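Uncharacterized protein (PDB 2PYQ) is of unknown function and belongs to the DUF2853 family, folding as a compact, single-chain bundle of short helices with no strands. Local coordinates at residues Gln11-Leu16 / Pro24-Leu29; Ala45-Gly50 / Asn93-Val98; Ala54-Ile59 / Ser75-Ile80; Lys61-Lys66 / Met102-Phe107. All blocks are in the same frame, centred on the assembly; numbering follows the deposited sequence.

Contact 1: residues Gln11-Leu16 / Pro24-Leu29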
loop_
_atom_site.group_PDB
_atom_site.type_symbol
_atom_site.label_atom_id
_atom_site.label_comp_id
_atom_site.label_asym_id
_atom_site.label_seq_id
_atom_site.Cartn_x
_atom_site.Cartn_y
_atom_site.Cartn_z
ATOM N N GLN A 11 8.770 0.267 9.706
ATOM C CA GLN A 11 7.552 1.029 9.965
ATOM C C GLN A 11 6.344 0.420 9.239
ATOM O O GLN A 11 5.266 0.293 9.822
ATOM C CB GLN A 11 7.699 2.499 9.562
ATOM C CG GLN A 11 6.504 3.371 9.988
ATOM C CD GLN A 11 6.266 3.346 11.486
ATOM O OE1 GLN A 11 7.206 3.566 12.278
ATOM N NE2 GLN A 11 5.033 3.052 11.907
ATOM N N TYR A 12 6.535 0.048 7.967
ATOM C CA TYR A 12 5.438 -0.590 7.208
ATOM C C TYR A 12 4.957 -1.881 7.896
ATOM O O TYR A 12 3.768 -2.118 7.987
ATOM C CB TYR A 12 5.865 -0.952 5.782
ATOM C CG TYR A 12 6.364 0.189 4.926
ATOM C CD1 TYR A 12 6.004 1.526 5.174
ATOM C CD2 TYR A 12 7.154 -0.079 3.797
ATOM C CE1 TYR A 12 6.467 2.562 4.356
ATOM C CE2 TYR A 12 7.597 0.933 2.986
ATOM C CZ TYR A 12 7.248 2.244 3.257
ATOM O OH TYR A 12 7.677 3.250 2.452
ATOM N N ALA A 13 5.915 -2.715 8.328
ATOM C CA ALA A 13 5.624 -3.964 9.026
ATOM C C ALA A 13 4.857 -3.701 10.339
ATOM O O ALA A 13 3.874 -4.391 10.650
ATOM C CB ALA A 13 6.881 -4.752 9.310
ATOM N N ASP A 14 5.290 -2.676 11.085
ATOM C CA ASP A 14 4.647 -2.290 12.332
ATOM C C ASP A 14 3.206 -1.818 12.082
ATOM O O ASP A 14 2.290 -2.244 12.797
ATOM C CB ASP A 14 5.509 -1.239 13.062
ATOM C CG ASP A 14 5.175 -1.130 14.558
ATOM O OD1 ASP A 14 4.051 -0.715 14.897
ATOM O OD2 ASP A 14 6.055 -1.466 15.412
ATOM N N ASP A 15 2.988 -0.972 11.081
ATOM C CA ASP A 15 1.644 -0.518 10.678
ATOM C C ASP A 15 0.748 -1.705 10.317
ATOM O O ASP A 15 -0.396 -1.785 10.762
ATOM C CB ASP A 15 1.668 0.450 9.487
ATOM C CG ASP A 15 2.082 1.866 9.845
ATOM O OD1 ASP A 15 2.482 2.124 11.015
ATOM O OD2 ASP A 15 1.978 2.727 8.931
ATOM N N LEU A 16 1.273 -2.631 9.514
ATOM C CA LEU A 16 0.468 -3.809 9.100
ATOM C C LEU A 16 0.021 -4.624 10.324
ATOM O O LEU A 16 -1.151 -4.932 10.442
ATOM C CB LEU A 16 1.209 -4.668 8.110
ATOM C CG LEU A 16 1.212 -4.056 6.712
ATOM C CD1 LEU A 16 2.343 -4.691 5.890
ATOM C CD2 LEU A 16 -0.139 -4.196 6.004
ATOM N N PRO A 24 2.441 -9.467 8.790
ATOM C CA PRO A 24 3.065 -9.084 7.514
ATOM C C PRO A 24 3.882 -10.195 6.849
ATOM O O PRO A 24 4.647 -10.908 7.538
ATOM C CB PRO A 24 3.954 -7.896 7.917
ATOM C CG PRO A 24 4.207 -8.064 9.337
ATOM C CD PRO A 24 3.081 -8.850 9.935
ATOM N N ASP A 25 3.696 -10.363 5.543
ATOM C CA ASP A 25 4.495 -11.288 4.716
ATOM C C ASP A 25 5.679 -10.419 4.304
ATOM O O ASP A 25 5.566 -9.576 3.413
ATOM C CB ASP A 25 3.672 -11.792 3.536
ATOM C CG ASP A 25 4.443 -12.703 2.598
ATOM O OD1 ASP A 25 5.700 -12.728 2.566
ATOM O OD2 ASP A 25 3.745 -13.410 1.840
HETATM N N MSE A 26 6.797 -10.576 4.993
HETATM C CA MSE A 26 7.969 -9.705 4.776
HETATM C C MSE A 26 8.561 -9.803 3.371
HETATM O O MSE A 26 9.019 -8.799 2.822
HETATM C CB MSE A 26 9.067 -9.960 5.828
HETATM C CG MSE A 26 8.632 -9.623 7.258
HETATM SE SE MSE A 26 8.096 -7.771 7.532
HETATM C CE MSE A 26 9.743 -6.909 7.186
ATOM N N ALA A 27 8.559 -11.020 2.819
ATOM C CA ALA A 27 9.061 -11.238 1.460
ATOM C C ALA A 27 8.222 -10.421 0.482
ATOM O O ALA A 27 8.775 -9.720 -0.336
ATOM C CB ALA A 27 9.013 -12.715 1.111
ATOM N N LEU A 28 6.895 -10.479 0.601
ATOM C CA LEU A 28 6.025 -9.678 -0.266
ATOM C C LEU A 28 6.208 -8.186 -0.019
ATOM O O LEU A 28 6.284 -7.402 -0.974
ATOM C CB LEU A 28 4.560 -10.074 -0.082
ATOM C CG LEU A 28 3.539 -9.335 -0.947
ATOM C CD1 LEU A 28 3.839 -9.508 -2.431
ATOM C CD2 LEU A 28 2.127 -9.748 -0.564
ATOM N N LEU A 29 6.210 -7.791 1.250
ATOM C CA LEU A 29 6.380 -6.385 1.610
ATOM C C LEU A 29 7.651 -5.792 0.996
ATOM O O LEU A 29 7.616 -4.679 0.490
ATOM C CB LEU A 29 6.381 -6.199 3.142
ATOM C CG LEU A 29 6.437 -4.751 3.649
ATOM C CD1 LEU A 29 5.278 -3.842 3.094
ATOM C CD2 LEU A 29 6.421 -4.790 5.190
#

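Contact 2: residues Ala45-Gly50 / Asn93-Val98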
loop_
_atom_site.group_PDB
_atom_site.type_symbol
_atom_site.label_atom_id
_atom_site.label_comp_id
_atom_site.label_asym_id
_atom_site.label_seq_id
_atom_site.Cartn_x
_atom_site.Cartn_y
_atom_site.Cartn_z
ATOM N N ALA A 45 5.880 12.549 0.420
ATOM C CA ALA A 45 5.913 11.809 -0.851
ATOM C C ALA A 45 5.657 10.316 -0.722
ATOM O O ALA A 45 5.360 9.667 -1.723
ATOM C CB ALA A 45 7.241 12.037 -1.547
ATOM N N SER A 46 5.795 9.740 0.479
ATOM C CA SER A 46 5.599 8.285 0.682
ATOM C C SER A 46 4.196 7.902 1.145
ATOM O O SER A 46 3.930 6.711 1.291
ATOM C CB SER A 46 6.615 7.763 1.699
ATOM O OG SER A 46 6.387 8.328 2.988
ATOM N N THR A 47 3.313 8.881 1.375
ATOM C CA THR A 47 1.962 8.633 1.891
ATOM C C THR A 47 0.859 8.942 0.891
ATOM O O THR A 47 1.043 9.699 -0.062
ATOM C CB THR A 47 1.708 9.408 3.207
ATOM O OG1 THR A 47 1.848 10.819 2.983
ATOM C CG2 THR A 47 2.690 8.984 4.300
ATOM N N VAL A 48 -0.299 8.305 1.121
ATOM C CA VAL A 48 -1.494 8.403 0.281
ATOM C C VAL A 48 -2.545 9.230 1.027
ATOM O O VAL A 48 -2.820 8.965 2.216
ATOM C CB VAL A 48 -2.086 6.979 0.031
ATOM C CG1 VAL A 48 -3.462 7.063 -0.641
ATOM C CG2 VAL A 48 -1.144 6.170 -0.809
ATOM N N ALA A 49 -3.134 10.201 0.332
ATOM C CA ALA A 49 -4.233 11.006 0.896
ATOM C C ALA A 49 -5.509 10.183 0.675
ATOM O O ALA A 49 -6.065 10.164 -0.445
ATOM C CB ALA A 49 -4.341 12.363 0.185
ATOM N N GLY A 50 -5.931 9.481 1.734
ATOM C CA GLY A 50 -7.117 8.614 1.710
ATOM C C GLY A 50 -8.422 9.290 1.333
ATOM O O GLY A 50 -9.286 8.669 0.732
ATOM N N ASN A 93 -0.771 9.312 8.181
ATOM C CA ASN A 93 0.394 8.806 7.443
ATOM C C ASN A 93 0.121 7.383 6.909
ATOM O O ASN A 93 0.666 6.381 7.413
ATOM C CB ASN A 93 1.656 8.810 8.317
ATOM C CG ASN A 93 2.073 10.210 8.725
ATOM O OD1 ASN A 93 2.055 11.161 7.913
ATOM N ND2 ASN A 93 2.486 10.347 9.982
ATOM N N LYS A 94 -0.758 7.318 5.925
ATOM C CA LYS A 94 -1.045 6.072 5.235
ATOM C C LYS A 94 0.061 5.849 4.166
ATOM O O LYS A 94 0.011 6.440 3.092
ATOM C CB LYS A 94 -2.434 6.105 4.584
ATOM C CG LYS A 94 -3.553 6.157 5.610
ATOM C CD LYS A 94 -4.878 5.967 4.918
ATOM C CE LYS A 94 -6.014 6.039 5.886
ATOM N NZ LYS A 94 -6.242 7.408 6.392
ATOM N N TYR A 95 1.022 4.991 4.466
ATOM C CA TYR A 95 2.120 4.744 3.555
ATOM C C TYR A 95 1.629 4.022 2.296
ATOM O O TYR A 95 0.844 3.072 2.382
ATOM C CB TYR A 95 3.255 3.981 4.233
ATOM C CG TYR A 95 3.915 4.794 5.323
ATOM C CD1 TYR A 95 4.718 5.877 4.998
ATOM C CD2 TYR A 95 3.746 4.463 6.666
ATOM C CE1 TYR A 95 5.324 6.655 5.992
ATOM C CE2 TYR A 95 4.343 5.230 7.679
ATOM C CZ TYR A 95 5.127 6.320 7.332
ATOM O OH TYR A 95 5.737 7.075 8.335
ATOM N N ARG A 96 2.058 4.534 1.137
ATOM C CA ARG A 96 1.604 4.025 -0.081
ATOM C C ARG A 96 2.055 2.491 -0.258
ATOM O O ARG A 96 1.246 1.688 -0.719
ATOM C CB ARG A 96 2.206 4.834 -1.212
ATOM C CG ARG A 96 1.835 4.346 -2.608
ATOM C CD ARG A 96 2.432 5.243 -3.696
ATOM N NE ARG A 96 1.671 6.507 -3.842
ATOM C CZ ARG A 96 1.906 7.653 -3.180
ATOM N NH1 ARG A 96 2.922 7.805 -2.308
ATOM N NH2 ARG A 96 1.106 8.699 -3.424
ATOM N N ALA A 97 3.251 2.126 0.218
ATOM C CA ALA A 97 3.690 0.715 0.205
ATOM C C ALA A 97 2.732 -0.173 1.004
ATOM O O ALA A 97 2.421 -1.277 0.563
ATOM C CB ALA A 97 5.153 0.573 0.739
ATOM N N VAL A 98 2.249 0.327 2.149
ATOM C CA VAL A 98 1.313 -0.425 2.983
ATOM C C VAL A 98 -0.024 -0.577 2.259
ATOM O O VAL A 98 -0.600 -1.667 2.241
ATOM C CB VAL A 98 1.133 0.220 4.360
ATOM C CG1 VAL A 98 0.055 -0.511 5.154
ATOM C CG2 VAL A 98 2.482 0.242 5.114
HETATM O O HOH W 1 5.307 4.158 1.031
HETATM O O HOH W 2 -2.151 9.599 4.620
HETATM O O HOH W 3 -4.968 9.524 4.545
#

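Contact 3: residues Ala54-Ile59 / Ser75-Ile80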
loop_
_atom_site.group_PDB
_atom_site.type_symbol
_atom_site.label_atom_id
_atom_site.label_comp_id
_atom_site.label_asym_id
_atom_site.label_seq_id
_atom_site.Cartn_x
_atom_site.Cartn_y
_atom_site.Cartn_z
ATOM N N ALA A 54 -9.239 11.918 -6.591
ATOM C CA ALA A 54 -8.316 11.736 -7.744
ATOM C C ALA A 54 -7.145 10.788 -7.438
ATOM O O ALA A 54 -6.754 9.995 -8.303
ATOM C CB ALA A 54 -7.799 13.104 -8.256
ATOM N N GLU A 55 -6.654 10.827 -6.212
ATOM C CA GLU A 55 -5.560 9.987 -5.791
ATOM C C GLU A 55 -5.990 8.509 -5.755
ATOM O O GLU A 55 -5.281 7.642 -6.198
ATOM C CB GLU A 55 -5.045 10.515 -4.480
ATOM C CG GLU A 55 -4.464 9.590 -3.598
ATOM C CD GLU A 55 -3.038 9.856 -3.400
ATOM O OE1 GLU A 55 -2.288 9.594 -4.365
ATOM O OE2 GLU A 55 -2.651 10.340 -2.289
ATOM N N LEU A 56 -7.205 8.276 -5.291
ATOM C CA LEU A 56 -7.787 6.937 -5.311
ATOM C C LEU A 56 -8.071 6.479 -6.733
ATOM O O LEU A 56 -7.862 5.301 -7.036
ATOM C CB LEU A 56 -9.041 6.845 -4.450
ATOM C CG LEU A 56 -8.857 7.236 -2.985
ATOM C CD1 LEU A 56 -10.174 6.960 -2.272
ATOM C CD2 LEU A 56 -7.690 6.546 -2.275
ATOM N N GLU A 57 -8.530 7.375 -7.612
ATOM C CA GLU A 57 -8.731 7.036 -9.044
ATOM C C GLU A 57 -7.398 6.662 -9.725
ATOM O O GLU A 57 -7.384 5.816 -10.630
ATOM C CB GLU A 57 -9.418 8.169 -9.842
ATOM C CG GLU A 57 -10.845 8.544 -9.422
ATOM C CD GLU A 57 -11.837 7.416 -9.507
ATOM O OE1 GLU A 57 -11.613 6.430 -10.265
ATOM O OE2 GLU A 57 -12.897 7.525 -8.812
ATOM N N THR A 58 -6.311 7.300 -9.290
ATOM C CA THR A 58 -4.967 7.046 -9.806
ATOM C C THR A 58 -4.456 5.688 -9.348
ATOM O O THR A 58 -3.817 4.979 -10.128
ATOM C CB THR A 58 -3.986 8.178 -9.417
ATOM O OG1 THR A 58 -4.400 9.395 -10.101
ATOM C CG2 THR A 58 -2.542 7.837 -9.829
ATOM N N ILE A 59 -4.729 5.325 -8.090
ATOM C CA ILE A 59 -4.355 3.979 -7.578
ATOM C C ILE A 59 -5.134 2.944 -8.371
ATOM O O ILE A 59 -4.566 1.952 -8.789
ATOM C CB ILE A 59 -4.614 3.834 -6.074
ATOM C CG1 ILE A 59 -3.677 4.762 -5.273
ATOM C CG2 ILE A 59 -4.409 2.382 -5.597
ATOM C CD1 ILE A 59 -4.043 4.901 -3.840
ATOM N N SER A 75 -15.685 -3.518 -7.864
ATOM C CA SER A 75 -14.814 -4.176 -6.868
ATOM C C SER A 75 -13.481 -3.436 -6.636
ATOM O O SER A 75 -12.910 -3.562 -5.568
ATOM C CB SER A 75 -14.545 -5.610 -7.257
ATOM O OG SER A 75 -13.830 -5.670 -8.460
ATOM N N LEU A 76 -13.002 -2.665 -7.629
ATOM C CA LEU A 76 -11.702 -1.960 -7.495
ATOM C C LEU A 76 -11.751 -0.827 -6.487
ATOM O O LEU A 76 -11.006 -0.830 -5.514
ATOM C CB LEU A 76 -11.183 -1.476 -8.845
ATOM C CG LEU A 76 -10.946 -2.578 -9.879
ATOM C CD1 LEU A 76 -10.128 -1.989 -11.054
ATOM C CD2 LEU A 76 -10.229 -3.806 -9.346
HETATM N N MSE A 77 -12.657 0.116 -6.702
HETATM C CA MSE A 77 -12.825 1.187 -5.710
HETATM C C MSE A 77 -13.338 0.615 -4.385
HETATM O O MSE A 77 -12.995 1.114 -3.345
HETATM C CB MSE A 77 -13.726 2.295 -6.235
HETATM C CG MSE A 77 -13.743 3.537 -5.380
HETATM SE SE MSE A 77 -11.958 4.315 -5.117
HETATM C CE MSE A 77 -11.533 4.719 -6.929
ATOM N N GLY A 78 -14.140 -0.434 -4.427
ATOM C CA GLY A 78 -14.596 -1.104 -3.195
ATOM C C GLY A 78 -13.424 -1.622 -2.399
ATOM O O GLY A 78 -13.375 -1.469 -1.180
ATOM N N GLY A 79 -12.464 -2.222 -3.092
ATOM C CA GLY A 79 -11.233 -2.727 -2.460
ATOM C C GLY A 79 -10.370 -1.600 -1.909
ATOM O O GLY A 79 -9.829 -1.725 -0.825
ATOM N N ILE A 80 -10.253 -0.510 -2.666
ATOM C CA ILE A 80 -9.490 0.671 -2.228
ATOM C C ILE A 80 -10.150 1.253 -0.953
ATOM O O ILE A 80 -9.473 1.491 0.042
ATOM C CB ILE A 80 -9.363 1.725 -3.326
ATOM C CG1 ILE A 80 -8.460 1.185 -4.434
ATOM C CG2 ILE A 80 -8.744 3.015 -2.758
ATOM C CD1 ILE A 80 -8.511 1.951 -5.723
#

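Contact 4: residues Lys61-Lys66 / Met102-Phe107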
loop_
_atom_site.group_PDB
_atom_site.type_symbol
_atom_site.label_atom_id
_atom_site.label_comp_id
_atom_site.label_asym_id
_atom_site.label_seq_id
_atom_site.Cartn_x
_atom_site.Cartn_y
_atom_site.Cartn_z
ATOM N N LYS A 61 -6.409 3.199 -11.523
ATOM C CA LYS A 61 -5.962 3.117 -12.928
ATOM C C LYS A 61 -4.510 2.664 -13.052
ATOM O O LYS A 61 -4.221 1.767 -13.832
ATOM C CB LYS A 61 -6.235 4.439 -13.714
ATOM C CG LYS A 61 -5.353 5.591 -13.390
ATOM C CD LYS A 61 -5.783 6.867 -14.098
ATOM C CE LYS A 61 -4.797 8.016 -13.807
ATOM N NZ LYS A 61 -5.303 9.316 -14.331
ATOM N N ASN A 62 -3.622 3.249 -12.275
ATOM C CA ASN A 62 -2.175 2.979 -12.420
ATOM C C ASN A 62 -1.678 1.763 -11.673
ATOM O O ASN A 62 -0.805 1.085 -12.198
ATOM C CB ASN A 62 -1.309 4.200 -12.059
ATOM C CG ASN A 62 -1.484 5.348 -13.031
ATOM O OD1 ASN A 62 -1.960 5.169 -14.157
ATOM N ND2 ASN A 62 -1.080 6.535 -12.604
ATOM N N PHE A 63 -2.204 1.478 -10.483
ATOM C CA PHE A 63 -1.750 0.305 -9.732
ATOM C C PHE A 63 -2.633 -0.929 -9.972
ATOM O O PHE A 63 -2.150 -1.937 -10.442
ATOM C CB PHE A 63 -1.607 0.609 -8.244
ATOM C CG PHE A 63 -1.091 -0.556 -7.458
ATOM C CD1 PHE A 63 0.242 -0.965 -7.598
ATOM C CD2 PHE A 63 -1.939 -1.289 -6.595
ATOM C CE1 PHE A 63 0.735 -2.072 -6.889
ATOM C CE2 PHE A 63 -1.443 -2.381 -5.884
ATOM C CZ PHE A 63 -0.108 -2.789 -6.039
ATOM N N LEU A 64 -3.927 -0.846 -9.667
ATOM C CA LEU A 64 -4.815 -2.012 -9.795
ATOM C C LEU A 64 -4.964 -2.491 -11.210
ATOM O O LEU A 64 -4.784 -3.681 -11.485
ATOM C CB LEU A 64 -6.209 -1.754 -9.181
ATOM C CG LEU A 64 -6.218 -1.472 -7.672
ATOM C CD1 LEU A 64 -7.641 -1.235 -7.214
ATOM C CD2 LEU A 64 -5.570 -2.612 -6.879
HETATM N N MSE A 65 -5.202 -1.564 -12.104
HETATM C CA MSE A 65 -5.509 -1.883 -13.517
HETATM C C MSE A 65 -4.184 -2.094 -14.299
HETATM O O MSE A 65 -4.003 -3.074 -14.935
HETATM C CB MSE A 65 -6.414 -0.829 -14.166
HETATM C CG MSE A 65 -7.885 -1.009 -13.885
HETATM SE SE MSE A 65 -8.761 0.672 -14.147
HETATM C CE MSE A 65 -10.249 0.234 -14.752
ATOM N N LYS A 66 -3.297 -1.120 -14.227
ATOM C CA LYS A 66 -2.063 -1.174 -15.026
ATOM C C LYS A 66 -1.037 -2.187 -14.501
ATOM O O LYS A 66 -0.458 -2.923 -15.306
ATOM C CB LYS A 66 -1.426 0.208 -15.152
HETATM N N MSE A 102 -1.594 -4.113 0.950
HETATM C CA MSE A 102 -2.966 -4.537 1.336
HETATM C C MSE A 102 -3.836 -4.812 0.109
HETATM O O MSE A 102 -4.579 -5.784 0.119
HETATM C CB MSE A 102 -3.627 -3.537 2.294
HETATM C CG MSE A 102 -3.122 -3.660 3.718
HETATM SE SE MSE A 102 -4.280 -2.648 4.934
HETATM C CE MSE A 102 -3.482 -1.385 4.514
ATOM N N LEU A 103 -3.750 -3.984 -0.914
ATOM C CA LEU A 103 -4.520 -4.216 -2.139
ATOM C C LEU A 103 -4.078 -5.514 -2.839
ATOM O O LEU A 103 -4.915 -6.282 -3.322
ATOM C CB LEU A 103 -4.410 -3.044 -3.103
ATOM C CG LEU A 103 -5.110 -1.753 -2.633
ATOM C CD1 LEU A 103 -4.678 -0.595 -3.478
ATOM C CD2 LEU A 103 -6.631 -1.933 -2.665
ATOM N N THR A 104 -2.768 -5.736 -2.917
ATOM C CA THR A 104 -2.230 -6.974 -3.520
ATOM C C THR A 104 -2.776 -8.233 -2.809
ATOM O O THR A 104 -3.246 -9.192 -3.484
ATOM C CB THR A 104 -0.678 -6.954 -3.511
ATOM O OG1 THR A 104 -0.217 -5.800 -4.229
ATOM C CG2 THR A 104 -0.133 -8.188 -4.177
ATOM N N LYS A 105 -2.700 -8.243 -1.480
ATOM C CA LYS A 105 -3.357 -9.268 -0.639
ATOM C C LYS A 105 -4.869 -9.404 -0.883
ATOM O O LYS A 105 -5.350 -10.480 -1.045
ATOM C CB LYS A 105 -3.094 -9.042 0.841
ATOM C CG LYS A 105 -1.738 -9.286 1.337
ATOM C CD LYS A 105 -1.208 -10.426 0.793
ATOM C CE LYS A 105 -0.600 -11.208 1.800
ATOM N NZ LYS A 105 -1.032 -12.628 1.608
ATOM N N HIS A 106 -5.552 -8.269 -0.878
ATOM C CA HIS A 106 -7.020 -8.229 -0.979
ATOM C C HIS A 106 -7.532 -8.837 -2.261
ATOM O O HIS A 106 -8.518 -9.551 -2.247
ATOM C CB HIS A 106 -7.499 -6.773 -0.890
ATOM C CG HIS A 106 -8.958 -6.604 -1.048
ATOM N ND1 HIS A 106 -9.836 -6.791 0.003
ATOM C CD2 HIS A 106 -9.707 -6.206 -2.105
ATOM C CE1 HIS A 106 -11.079 -6.570 -0.439
ATOM N NE2 HIS A 106 -11.024 -6.225 -1.704
ATOM N N PHE A 107 -6.823 -8.597 -3.359
ATOM C CA PHE A 107 -7.159 -9.129 -4.657
ATOM C C PHE A 107 -6.438 -10.453 -5.006
ATOM O O PHE A 107 -6.633 -10.945 -6.089
ATOM C CB PHE A 107 -6.948 -8.083 -5.742
ATOM C CG PHE A 107 -7.918 -6.923 -5.673
ATOM C CD1 PHE A 107 -9.247 -7.095 -6.000
ATOM C CD2 PHE A 107 -7.489 -5.659 -5.269
ATOM C CE1 PHE A 107 -10.126 -6.033 -5.960
ATOM C CE2 PHE A 107 -8.357 -4.601 -5.223
ATOM C CZ PHE A 107 -9.687 -4.792 -5.560
#

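Contact 1: residues Gln11-Leu16 / Pro24-Leu29
Leu29 pushes its CD2 methyl against the helix of residues 11-16, where it meets Tyr12 CB at 3.9 Å and lies 3.8 Å from Ala13 N. The leucine gets there because its CG stands anti to the backbone N (chi1 -175°), which places both methyls against helix 4-18. Its partner Leu16 comes from the other side, tip to tip, with CD1 4.1 Å from Leu29 CD2. The same Leu16 methyl also serves Pro24: the two side chains slide past each other in opposite directions, and Leu16 CD1 sits 4.1 Å from Pro24 CB. Ala13 has its CA 5.9 Å from Pro24 CA, consistent with its small side chain. Its CB is flanked by selenomethionine Met26, whose chi1 and chi2 (-64° and -59°) set SE 3.7 Å from Ala13 CB, while the bend at chi3 leaves CE 4.2 Å from Ala13 CB. The side-chain contacts are apolar; within its own segment Asp25, the N-cap of helix 26-36, accepts from Leu28 N at 3.2 Å through OD1. The contact packs helix 4-18 against the start of helix 26-36, the next helix in the chain, and helix 96-106 borders it, with Tyr12 on Ala97 and Val98 and Leu16 on Tyr101.

Contact 2: residues Ala45-Gly50 / Asn93-Val98
Arg96 N donates to Ser46 O at 2.9 Å in an almost straight bond (176° at the hydrogen), and Val48 N returns a bond of 2.7 Å to Lys94 O, meeting it nearly along the C=O axis. These two bonds flank Thr47 and Tyr95 and make a single beta bridge, with Thr47 CA 4.2 Å from Tyr95 CA, in a chain without strands. Water extends the pairing at both ends: one molecule donates to Ser46 O and accepts from Ala97 N, a second joins Val48 O to Lys94 N, and a third accepts from both Gly50 N and Lys94 NZ, whose ammonium also bonds to Glu91 O. Outward from the backbone, Ser46 OG lies at the edge of the Tyr95 ring, in its plane and 3.6 Å from CD1, while bonded to Arg43 O. Val48 CG2 packs 3.6 Å from Arg96 CB and covers one face of the guanidinium, offset toward the rim. That group is brought round by the bend at chi3 (-77°), leaving NH1 3.1 Å from Ala45 O. Were Arg96 replaced by an alanine, Val48 CG2 would probably lose the guanidinium it packs against, and Glu55 its long, weak ion-pair partner. Main-chain groups and water supply every hydrogen bond across the contact except the water bond of Lys94 NZ, which is consistent with a bridge that relies mainly on the main chain.

Contact 3: residues Ala54-Ile59 / Ser75-Ile80
With CG anti to the backbone N (chi1 -169°) and a bend at chi2 (57°), selenomethionine Met77 curls toward the helix of residues 54-59 and lays SE 3.9 Å from Leu56 CB. A further bend at chi3 (62°) directs its CE methyl to Leu56 O, at 3.7 Å, and to the carboxylate of Glu57, whose chain, bent at chi2, crosses the selenomethionine at about a right angle and brings OE2 to 3.6 Å from Met77 CE. Ile80 has its CG2 branch anti to the backbone N, and this methyl lies 3.7 Å from Leu56 CD2 as the two side chains slide past each other in opposite directions. The other branch ends in CD1, which lies 3.7 Å from Leu56 O and 4.1 Å from Ile59 CG2. A glycine in place of Ile80 would probably open a gap beside Leu56 and Ile59 and leave the leucine methyl freer to turn. The short helix axes pass 10.2 Å apart at 118°, consistent with a contact carried by few side chains. Helix 96-106 packs against this crossing of helices 53-65 and 74-87: its Leu103 touches both Ile59 and Ile80, while Tyr100 adds to the cover of Ile59.

Contact 4: residues Lys61-Lys66 / Met102-Phe107
The axes of helix 61-65 and helix 102-106 run in broadly the same direction, 34° apart and 11.3 Å distant at closest approach, and Leu64 and Leu103 are the pair nearest in backbone terms, with 8.0 Å from CA to CA. Leu64 points into the interface: its CD2 methyl rests 4.0 Å from Leu103 CB and 3.8 Å from Phe107 CE2, and the Leu64 and Phe107 side chains cross at about a right angle. Its CD1 methyl also reaches Phe107 CE2, at 4.0 Å, so both branches of the leucine press on one corner of that ring. The turn carrying Leu64, residues 61-65, is a wider pi-type one, seen in the bond from Lys66 N to Lys61 O, at the C-terminal part of helix 53-65. In this all-helical fold the contact is a buried helix-helix interface, to which helix 74-87 adds Ile80 against Leu64 and Val83 against Leu103. Phe63 projects alongside, its CG anti to the backbone N (chi1 -178°), which sends the ring toward the other helix, while chi2 (71°) presents its edge. At that edge and in the ring plane, Thr104 OG1 lies 3.5 Å from Phe63 CZ; the hydroxyl is hydrogen-bonded to Tyr100 O, one turn earlier in its own helix. Leu103 CB meets the same edge, 4.1 Å from Phe63 CE2, and Tyr100 stacks with the phenylalanine ring.

Overall arrangement
Helix 96-106 ties the set together: contact 2 uses its beginning and contact 4 its end, their centres 14 Å apart on opposite sides of the chain's centre. Contacts 3 and 4 are the closest pair, with centres 9 Å apart; they share helix 53-65 and touch where Ile80 CD1 lies 3.6 Å from Leu64 CD1. Contact 2 is joined to contact 3 through Glu55, which probably bonds to Ala49 N, and to contact 1 through Tyr12, whose CE2 lies 3.3 Å from Ala97 CB. Contacts 1 and 3 stay separate, about 12 Å between nearest atoms. With function unknown, none of the four can be assigned to an active site.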